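PDB 3MKV: putative amidohydrolase from Unidentified, which probably acts as a zinc-dependent prolidase of the amidohydrolase superfamily, hydrolysing dipeptides that end in proline. Local coordinates for residues I57-H65 against A355-L363; I93-F102 against Q332-R340. One frame throughout, in Å; residues are numbered along the deposited sequence.

Contact 1: residues I57-H65 against A355-L363. With ZN (zinc ion), chain I.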
loop_
_atom_site.group_PDB
_atom_site.type_symbol
_atom_site.label_atom_id
_atom_site.label_comp_id
_atom_site.label_asym_id
_atom_site.label_seq_id
_atom_site.Cartn_x
_atom_site.Cartn_y
_atom_site.Cartn_z
ATOM N N ILE A 57 -19.214 3.670 58.692
ATOM C CA ILE A 57 -19.638 3.045 57.463
ATOM C C ILE A 57 -19.863 4.149 56.438
ATOM O O ILE A 57 -20.720 5.015 56.620
ATOM C CB ILE A 57 -20.917 2.216 57.676
ATOM C CG1 ILE A 57 -20.686 1.174 58.772
ATOM C CG2 ILE A 57 -21.349 1.534 56.378
ATOM C CD1 ILE A 57 -21.924 0.395 59.157
ATOM N N MET A 58 -19.070 4.129 55.371
ATOM C CA MET A 58 -19.153 5.156 54.333
ATOM C C MET A 58 -19.213 4.538 52.932
ATOM O O MET A 58 -18.823 3.382 52.736
ATOM C CB MET A 58 -17.962 6.125 54.434
ATOM C CG MET A 58 -16.621 5.493 54.103
ATOM S SD MET A 58 -15.300 6.696 53.890
ATOM C CE MET A 58 -15.936 7.566 52.463
ATOM N N PRO A 59 -19.670 5.321 51.944
ATOM C CA PRO A 59 -19.771 4.797 50.579
ATOM C C PRO A 59 -18.393 4.521 49.979
ATOM O O PRO A 59 -17.397 5.113 50.405
ATOM C CB PRO A 59 -20.449 5.927 49.805
ATOM C CG PRO A 59 -20.905 6.922 50.837
ATOM C CD PRO A 59 -20.062 6.737 52.040
ATOM N N GLY A 60 -18.349 3.624 48.998
ATOM C CA GLY A 60 -17.135 3.374 48.220
ATOM C C GLY A 60 -16.583 4.644 47.600
ATOM O O GLY A 60 -17.337 5.501 47.126
ATOM N N LEU A 61 -15.263 4.783 47.617
ATOM C CA LEU A 61 -14.638 5.976 47.063
ATOM C C LEU A 61 -14.524 5.844 45.544
ATOM O O LEU A 61 -14.415 4.734 45.018
ATOM C CB LEU A 61 -13.257 6.185 47.658
ATOM C CG LEU A 61 -13.117 6.249 49.172
ATOM C CD1 LEU A 61 -11.675 5.934 49.540
ATOM C CD2 LEU A 61 -13.497 7.624 49.675
ATOM N N ILE A 62 -14.539 6.986 44.857
ATOM C CA ILE A 62 -14.466 7.037 43.396
ATOM C C ILE A 62 -13.290 7.907 42.942
ATOM O O ILE A 62 -13.167 9.051 43.359
ATOM C CB ILE A 62 -15.789 7.600 42.813
ATOM C CG1 ILE A 62 -16.989 6.821 43.377
ATOM C CG2 ILE A 62 -15.769 7.591 41.280
ATOM C CD1 ILE A 62 -18.336 7.221 42.794
ATOM N N ASP A 63 -12.417 7.362 42.099
ATOM C CA ASP A 63 -11.352 8.173 41.495
ATOM C C ASP A 63 -11.585 8.372 39.994
ATOM O O ASP A 63 -11.659 7.403 39.220
ATOM C CB ASP A 63 -9.962 7.585 41.761
ATOM C CG ASP A 63 -8.850 8.498 41.286
ATOM O OD1 ASP A 63 -9.087 9.302 40.360
ATOM O OD2 ASP A 63 -7.729 8.414 41.830
ATOM N N LEU A 64 -11.694 9.642 39.596
ATOM C CA LEU A 64 -12.156 10.007 38.258
ATOM C C LEU A 64 -11.034 10.115 37.241
ATOM O O LEU A 64 -11.280 10.401 36.068
ATOM C CB LEU A 64 -12.930 11.327 38.300
ATOM C CG LEU A 64 -14.368 11.314 38.811
ATOM C CD1 LEU A 64 -14.984 12.720 38.709
ATOM C CD2 LEU A 64 -15.198 10.297 38.028
ATOM N N HIS A 65 -9.803 9.889 37.675
ATOM C CA HIS A 65 -8.670 10.018 36.762
ATOM C C HIS A 65 -7.506 9.108 37.131
ATOM O O HIS A 65 -6.586 9.507 37.823
ATOM C CB HIS A 65 -8.196 11.477 36.669
ATOM C CG HIS A 65 -7.356 11.758 35.466
ATOM N ND1 HIS A 65 -7.701 12.698 34.519
ATOM C CD2 HIS A 65 -6.195 11.207 35.042
ATOM C CE1 HIS A 65 -6.786 12.716 33.565
ATOM N NE2 HIS A 65 -5.863 11.819 33.859
ATOM N N ALA A 355 -15.113 12.671 46.276
ATOM C CA ALA A 355 -14.768 11.304 45.929
ATOM C C ALA A 355 -15.979 10.407 45.965
ATOM O O ALA A 355 -15.842 9.184 45.905
ATOM C CB ALA A 355 -13.724 10.781 46.854
ATOM N N THR A 356 -17.162 11.011 46.039
ATOM C CA THR A 356 -18.381 10.244 46.234
ATOM C C THR A 356 -19.526 10.775 45.377
ATOM O O THR A 356 -19.660 10.396 44.215
ATOM C CB THR A 356 -18.798 10.186 47.744
ATOM O OG1 THR A 356 -18.819 11.510 48.295
ATOM C CG2 THR A 356 -17.818 9.324 48.555
ATOM N N ILE A 357 -20.351 11.651 45.940
ATOM C CA ILE A 357 -21.541 12.096 45.229
ATOM C C ILE A 357 -21.229 12.966 44.015
ATOM O O ILE A 357 -21.945 12.912 43.019
ATOM C CB ILE A 357 -22.558 12.823 46.145
ATOM C CG1 ILE A 357 -21.896 13.966 46.911
ATOM C CG2 ILE A 357 -23.240 11.837 47.081
ATOM C CD1 ILE A 357 -22.896 14.829 47.650
ATOM N N VAL A 358 -20.171 13.765 44.100
ATOM C CA VAL A 358 -19.790 14.605 42.984
ATOM C C VAL A 358 -19.273 13.735 41.850
ATOM O O VAL A 358 -19.727 13.841 40.705
ATOM C CB VAL A 358 -18.714 15.638 43.378
ATOM C CG1 VAL A 358 -18.400 16.543 42.191
ATOM C CG2 VAL A 358 -19.169 16.470 44.586
ATOM N N SER A 359 -18.325 12.863 42.179
ATOM C CA SER A 359 -17.787 11.923 41.205
ATOM C C SER A 359 -18.874 11.033 40.604
ATOM O O SER A 359 -18.872 10.773 39.406
ATOM C CB SER A 359 -16.692 11.075 41.840
ATOM O OG SER A 359 -15.525 11.843 42.028
ATOM N N ALA A 360 -19.804 10.571 41.436
ATOM C CA ALA A 360 -20.912 9.750 40.960
ATOM C C ALA A 360 -21.743 10.521 39.935
ATOM O O ALA A 360 -22.287 9.956 38.983
ATOM C CB ALA A 360 -21.776 9.317 42.122
ATOM N N GLU A 361 -21.833 11.827 40.142
ATOM C CA GLU A 361 -22.588 12.680 39.253
ATOM C C GLU A 361 -21.884 12.703 37.897
ATOM O O GLU A 361 -22.512 12.538 36.848
ATOM C CB GLU A 361 -22.672 14.085 39.843
ATOM C CG GLU A 361 -24.039 14.739 39.711
ATOM C CD GLU A 361 -24.043 16.199 40.166
ATOM O OE1 GLU A 361 -23.254 16.548 41.080
ATOM O OE2 GLU A 361 -24.838 16.994 39.605
ATOM N N VAL A 362 -20.570 12.902 37.933
ATOM C CA VAL A 362 -19.752 12.865 36.729
ATOM C C VAL A 362 -19.964 11.596 35.896
ATOM O O VAL A 362 -19.837 11.625 34.671
ATOM C CB VAL A 362 -18.257 12.982 37.065
ATOM C CG1 VAL A 362 -17.412 12.729 35.817
ATOM C CG2 VAL A 362 -17.954 14.349 37.673
ATOM N N LEU A 363 -20.286 10.492 36.563
ATOM C CA LEU A 363 -20.399 9.195 35.905
ATOM C C LEU A 363 -21.822 8.889 35.480
ATOM O O LEU A 363 -22.085 7.832 34.902
ATOM C CB LEU A 363 -19.924 8.074 36.843
ATOM C CG LEU A 363 -18.496 8.127 37.388
ATOM C CD1 LEU A 363 -18.298 7.079 38.466
ATOM C CD2 LEU A 363 -17.487 7.919 36.280
HETATM ZN ZN ZN I . -4.042 11.368 33.030
#
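The flat groups that meet here are peptide units. N of Ile-62 donates to O of Ala-355, N to O 2.8 Å, in a bent bond (N-H...O angle 142°). The helix is kinked at this turn, where N of Thr-356 and N of Ile-357 make no bond to the turn before, and O of Ala-355 is taken up by the strand. The imidazole of His-65 is held at both nitrogens: NE2 binds zinc at 2.0 Å, and ND1 is hydrogen-bonded to Glu-253. The rings of His-67 and His-254 also meet it. Asp-63 OD1 takes the N-H of His-65 in an Asx turn, just where the chain turns its corner.

Strand 56-63 is the first strand of the TIM barrel. His-65 and His-67, just beyond its end, are the HxH pair of metal ligands. Asp-326 and the carboxylated Lys-193 share the same zinc. Helix 348-362 lies against the outer side of this strand. The axes of strand segment 61-63 and helix segment 355-362 come within 6.9 Å, with 50° between their directions.

Ile-62 fills the middle of the packing. Its CG2, anti to the backbone N, lies 3.6 Å from Ser-359 CB and meets Leu-363 CD1 tip to tip. Its other branch carries CD1 to Thr-356 O and Ala-360. Leu-64 reaches tip to tip for Val-362, CD1 to CG2 3.5 Å. The side chains of Leu-64 and Leu-363 pass in opposite directions, their CD2 atoms 3.7 Å apart. The hydroxyl of Ser-359 touches Leu-64 CG but is hydrogen-bonded to O of Ser-354 within its own helix.

Contact 2: residues I93-F102 against Q332-R340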
loop_
_atom_site.group_PDB
_atom_site.type_symbol
_atom_site.label_atom_id
_atom_site.label_comp_id
_atom_site.label_asym_id
_atom_site.label_seq_id
_atom_site.Cartn_x
_atom_site.Cartn_y
_atom_site.Cartn_z
ATOM N N ILE A 93 -1.647 -3.341 40.401
ATOM C CA ILE A 93 -2.074 -1.942 40.448
ATOM C C ILE A 93 -3.569 -1.785 40.718
ATOM O O ILE A 93 -3.971 -1.013 41.579
ATOM C CB ILE A 93 -1.690 -1.181 39.157
ATOM C CG1 ILE A 93 -0.163 -1.094 39.038
ATOM C CG2 ILE A 93 -2.310 0.206 39.156
ATOM C CD1 ILE A 93 0.328 -0.335 37.836
ATOM N N MET A 94 -4.390 -2.534 39.995
ATOM C CA MET A 94 -5.832 -2.472 40.201
ATOM C C MET A 94 -6.230 -2.955 41.599
ATOM O O MET A 94 -7.169 -2.429 42.213
ATOM C CB MET A 94 -6.566 -3.280 39.131
ATOM C CG MET A 94 -6.764 -2.552 37.801
ATOM S SD MET A 94 -7.719 -3.540 36.626
ATOM C CE MET A 94 -6.628 -4.947 36.404
ATOM N N ARG A 95 -5.519 -3.968 42.085
ATOM C CA ARG A 95 -5.808 -4.587 43.369
ATOM C C ARG A 95 -5.556 -3.605 44.519
ATOM O O ARG A 95 -6.294 -3.564 45.510
ATOM C CB ARG A 95 -4.916 -5.812 43.540
ATOM C CG ARG A 95 -5.600 -6.997 44.171
ATOM C CD ARG A 95 -4.993 -8.306 43.671
ATOM N NE ARG A 95 -5.766 -9.455 44.131
ATOM C CZ ARG A 95 -5.787 -9.871 45.391
ATOM N NH1 ARG A 95 -5.073 -9.228 46.309
ATOM N NH2 ARG A 95 -6.517 -10.923 45.734
ATOM N N ALA A 96 -4.508 -2.803 44.379
ATOM C CA ALA A 96 -4.142 -1.872 45.430
ATOM C C ALA A 96 -5.113 -0.698 45.515
ATOM O O ALA A 96 -5.280 -0.117 46.594
ATOM C CB ALA A 96 -2.722 -1.392 45.240
ATOM N N MET A 97 -5.755 -0.358 44.391
ATOM C CA MET A 97 -6.707 0.759 44.360
ATOM C C MET A 97 -7.888 0.379 45.216
ATOM O O MET A 97 -8.345 1.163 46.052
ATOM C CB MET A 97 -7.186 1.089 42.934
ATOM C CG MET A 97 -6.109 1.633 41.980
ATOM S SD MET A 97 -6.742 2.000 40.319
ATOM C CE MET A 97 -5.411 2.940 39.642
ATOM N N LEU A 98 -8.368 -0.846 45.004
ATOM C CA LEU A 98 -9.498 -1.387 45.740
ATOM C C LEU A 98 -9.207 -1.454 47.242
ATOM O O LEU A 98 -10.066 -1.126 48.063
ATOM C CB LEU A 98 -9.848 -2.770 45.195
ATOM C CG LEU A 98 -11.177 -3.367 45.652
ATOM C CD1 LEU A 98 -12.346 -2.386 45.469
ATOM C CD2 LEU A 98 -11.436 -4.682 44.896
ATOM N N ARG A 99 -7.987 -1.861 47.589
ATOM C CA ARG A 99 -7.552 -1.946 48.985
ATOM C C ARG A 99 -7.572 -0.589 49.674
ATOM O O ARG A 99 -7.816 -0.514 50.869
ATOM C CB ARG A 99 -6.150 -2.563 49.083
ATOM C CG ARG A 99 -5.727 -2.912 50.515
ATOM C CD ARG A 99 -6.762 -3.816 51.177
ATOM N NE ARG A 99 -6.634 -3.880 52.633
ATOM C CZ ARG A 99 -7.339 -3.132 53.484
ATOM N NH1 ARG A 99 -8.226 -2.254 53.023
ATOM N NH2 ARG A 99 -7.157 -3.260 54.793
ATOM N N ARG A 100 -7.296 0.473 48.917
ATOM C CA ARG A 100 -7.360 1.851 49.419
ATOM C C ARG A 100 -8.804 2.374 49.483
ATOM O O ARG A 100 -9.041 3.551 49.769
ATOM C CB ARG A 100 -6.509 2.782 48.542
ATOM C CG ARG A 100 -5.019 2.445 48.524
ATOM C CD ARG A 100 -4.165 3.555 47.885
ATOM N NE ARG A 100 -4.121 3.481 46.426
ATOM C CZ ARG A 100 -3.240 2.760 45.734
ATOM N NH1 ARG A 100 -2.323 2.042 46.365
ATOM N NH2 ARG A 100 -3.277 2.754 44.408
ATOM N N GLY A 101 -9.770 1.510 49.201
ATOM C CA GLY A 101 -11.175 1.902 49.309
ATOM C C GLY A 101 -11.839 2.351 48.017
ATOM O O GLY A 101 -13.028 2.650 47.996
ATOM N N PHE A 102 -11.083 2.401 46.928
ATOM C CA PHE A 102 -11.646 2.870 45.673
ATOM C C PHE A 102 -12.426 1.765 44.966
ATOM O O PHE A 102 -11.849 0.844 44.390
ATOM C CB PHE A 102 -10.560 3.480 44.787
ATOM C CG PHE A 102 -9.958 4.726 45.365
ATOM C CD1 PHE A 102 -10.545 5.962 45.143
ATOM C CD2 PHE A 102 -8.821 4.662 46.163
ATOM C CE1 PHE A 102 -10.000 7.117 45.683
ATOM C CE2 PHE A 102 -8.272 5.816 46.711
ATOM C CZ PHE A 102 -8.867 7.049 46.468
ATOM N N GLN A 332 1.849 5.421 41.873
ATOM C CA GLN A 332 0.471 4.987 42.000
ATOM C C GLN A 332 0.133 4.659 43.447
ATOM O O GLN A 332 -1.028 4.710 43.846
ATOM C CB GLN A 332 0.198 3.767 41.120
ATOM C CG GLN A 332 0.311 4.050 39.635
ATOM C CD GLN A 332 -0.907 3.589 38.851
ATOM O OE1 GLN A 332 -1.997 3.452 39.405
ATOM N NE2 GLN A 332 -0.731 3.367 37.550
ATOM N N ARG A 333 1.140 4.316 44.241
ATOM C CA ARG A 333 0.875 3.921 45.624
ATOM C C ARG A 333 0.356 5.086 46.481
ATOM O O ARG A 333 -0.183 4.870 47.575
ATOM C CB ARG A 333 2.129 3.344 46.263
ATOM C CG ARG A 333 2.779 4.288 47.249
ATOM C CD ARG A 333 3.946 5.033 46.651
ATOM N NE ARG A 333 5.207 4.380 46.981
ATOM C CZ ARG A 333 6.366 5.018 47.126
ATOM N NH1 ARG A 333 6.430 6.338 46.982
ATOM N NH2 ARG A 333 7.462 4.332 47.427
ATOM N N LEU A 334 0.509 6.308 45.959
ATOM C CA LEU A 334 0.241 7.543 46.700
ATOM C C LEU A 334 -1.181 8.061 46.539
ATOM O O LEU A 334 -1.551 9.078 47.119
ATOM C CB LEU A 334 1.235 8.643 46.286
ATOM C CG LEU A 334 2.698 8.415 46.680
ATOM C CD1 LEU A 334 3.632 9.283 45.855
ATOM C CD2 LEU A 334 2.908 8.668 48.178
ATOM N N GLN A 335 -1.977 7.358 45.752
ATOM C CA GLN A 335 -3.356 7.759 45.498
ATOM C C GLN A 335 -4.068 8.414 46.698
ATOM O O GLN A 335 -4.605 9.516 46.588
ATOM C CB GLN A 335 -4.146 6.546 45.017
ATOM C CG GLN A 335 -5.475 6.861 44.381
ATOM C CD GLN A 335 -6.114 5.608 43.826
ATOM O OE1 GLN A 335 -5.808 4.503 44.271
ATOM N NE2 GLN A 335 -6.997 5.767 42.845
ATOM N N SER A 336 -4.093 7.739 47.840
ATOM C CA SER A 336 -4.843 8.259 48.987
ATOM C C SER A 336 -4.342 9.611 49.522
ATOM O O SER A 336 -5.050 10.291 50.262
ATOM C CB SER A 336 -4.874 7.238 50.110
ATOM O OG SER A 336 -5.477 6.052 49.657
ATOM N N ASP A 337 -3.134 10.008 49.145
ATOM C CA ASP A 337 -2.610 11.286 49.609
ATOM C C ASP A 337 -3.352 12.475 49.019
ATOM O O ASP A 337 -3.162 13.603 49.462
ATOM C CB ASP A 337 -1.121 11.408 49.314
ATOM C CG ASP A 337 -0.276 10.683 50.324
ATOM O OD1 ASP A 337 -0.643 9.555 50.721
ATOM O OD2 ASP A 337 0.759 11.246 50.730
ATOM N N GLU A 338 -4.189 12.230 48.016
ATOM C CA GLU A 338 -4.918 13.332 47.398
ATOM C C GLU A 338 -5.966 13.885 48.363
ATOM O O GLU A 338 -6.436 15.008 48.199
ATOM C CB GLU A 338 -5.546 12.911 46.061
ATOM C CG GLU A 338 -6.387 13.991 45.358
ATOM C CD GLU A 338 -5.551 15.054 44.644
ATOM O OE1 GLU A 338 -6.156 15.977 44.041
ATOM O OE2 GLU A 338 -4.298 14.967 44.684
ATOM N N PHE A 339 -6.325 13.088 49.366
ATOM C CA PHE A 339 -7.251 13.535 50.408
ATOM C C PHE A 339 -6.549 14.529 51.323
ATOM O O PHE A 339 -7.033 15.641 51.552
ATOM C CB PHE A 339 -7.769 12.351 51.229
ATOM C CG PHE A 339 -8.711 11.457 50.478
ATOM C CD1 PHE A 339 -9.935 11.938 50.031
ATOM C CD2 PHE A 339 -8.381 10.125 50.230
ATOM C CE1 PHE A 339 -10.819 11.114 49.328
ATOM C CE2 PHE A 339 -9.259 9.281 49.529
ATOM C CZ PHE A 339 -10.475 9.778 49.075
ATOM N N ARG A 340 -5.391 14.117 51.830
ATOM C CA ARG A 340 -4.536 14.974 52.643
ATOM C C ARG A 340 -4.284 16.319 51.964
ATOM O O ARG A 340 -4.464 17.383 52.568
ATOM C CB ARG A 340 -3.196 14.277 52.896
ATOM C CG ARG A 340 -2.410 14.836 54.075
ATOM C CD ARG A 340 -0.924 14.492 53.990
ATOM N NE ARG A 340 -0.204 15.362 53.059
ATOM C CZ ARG A 340 0.508 14.928 52.021
ATOM N NH1 ARG A 340 0.609 13.627 51.784
ATOM N NH2 ARG A 340 1.125 15.794 51.223
#
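A Schellman motif closes helix 83-99, and the two side chains that flank its glycine, Arg-100 and Phe-102, both take hold of Gln-335. Gly-101 has positive phi. Phe-102 N returns to O of Met-97, and Gly-101 N to O of Leu-98.

Arg-100 grips the amide oxygen side-on. Its NE lies 2.9 Å from Gln-335 OE1, in the carbonyl plane and on a lone pair. Its NH2 reaches the same OE1 at 3.1 Å, but from 38° above that plane. The oxygen lies almost in the guanidinium plane, and the two flat groups are turned steeply against each other. The guanidinium has O of Ala-96 over one face and the backbone of Gln-332 and Arg-333 over the other. Its NH1 is hydrogen-bonded to Gln-397 OE1.

The Gln-335 amide also stacks on the Phe-102 ring, the planes 16° apart and NE2 3.9 Å above the ring centre. Its chain, extended beyond CG (chi1 -165°), carries the amide there, and NE2 is hydrogen-bonded to Asp-63 OD2. With both ends held, the flip of the amide is fixed. Phe-102 CZ then meets Phe-339 CE2 at 3.8 Å, and Phe-323 stacks on Phe-339.

Gln-332 bends at chi2 and lays OE1 against Ile-93 CG2 (3.3 Å) and Met-97 CE (3.5 Å). Its NE2 is hydrogen-bonded to O of His-67, itself a zinc ligand, and to O of Ala-70.

Strand 56-63 runs beside the contact, its Leu-61 touching both phenyl rings. Val-66 of strand 65-66 meets Met-97 and Gln-335. On helix 83-99, Leu-98 and Arg-99 touch Phe-411 of strand 409-413.

From the N terminus the chain first lays down 57-65, then 93-102, and much later 332-340 and 355-363. Contact 1 closes the longer loop, from the first barrel strand to helix 348-362. Contact 2 is nested inside it and joins the end of helix 83-99 to the start of helix 337-343. Helices 337-343 and 348-362 are consecutive in the chain. The two contacts also touch each other: Leu-61 N lies 3.1 Å from Gly-101 O, a probable hydrogen bond. Together they tie the strand that leads to the zinc ligands to helices from both ends of the barrel sequence.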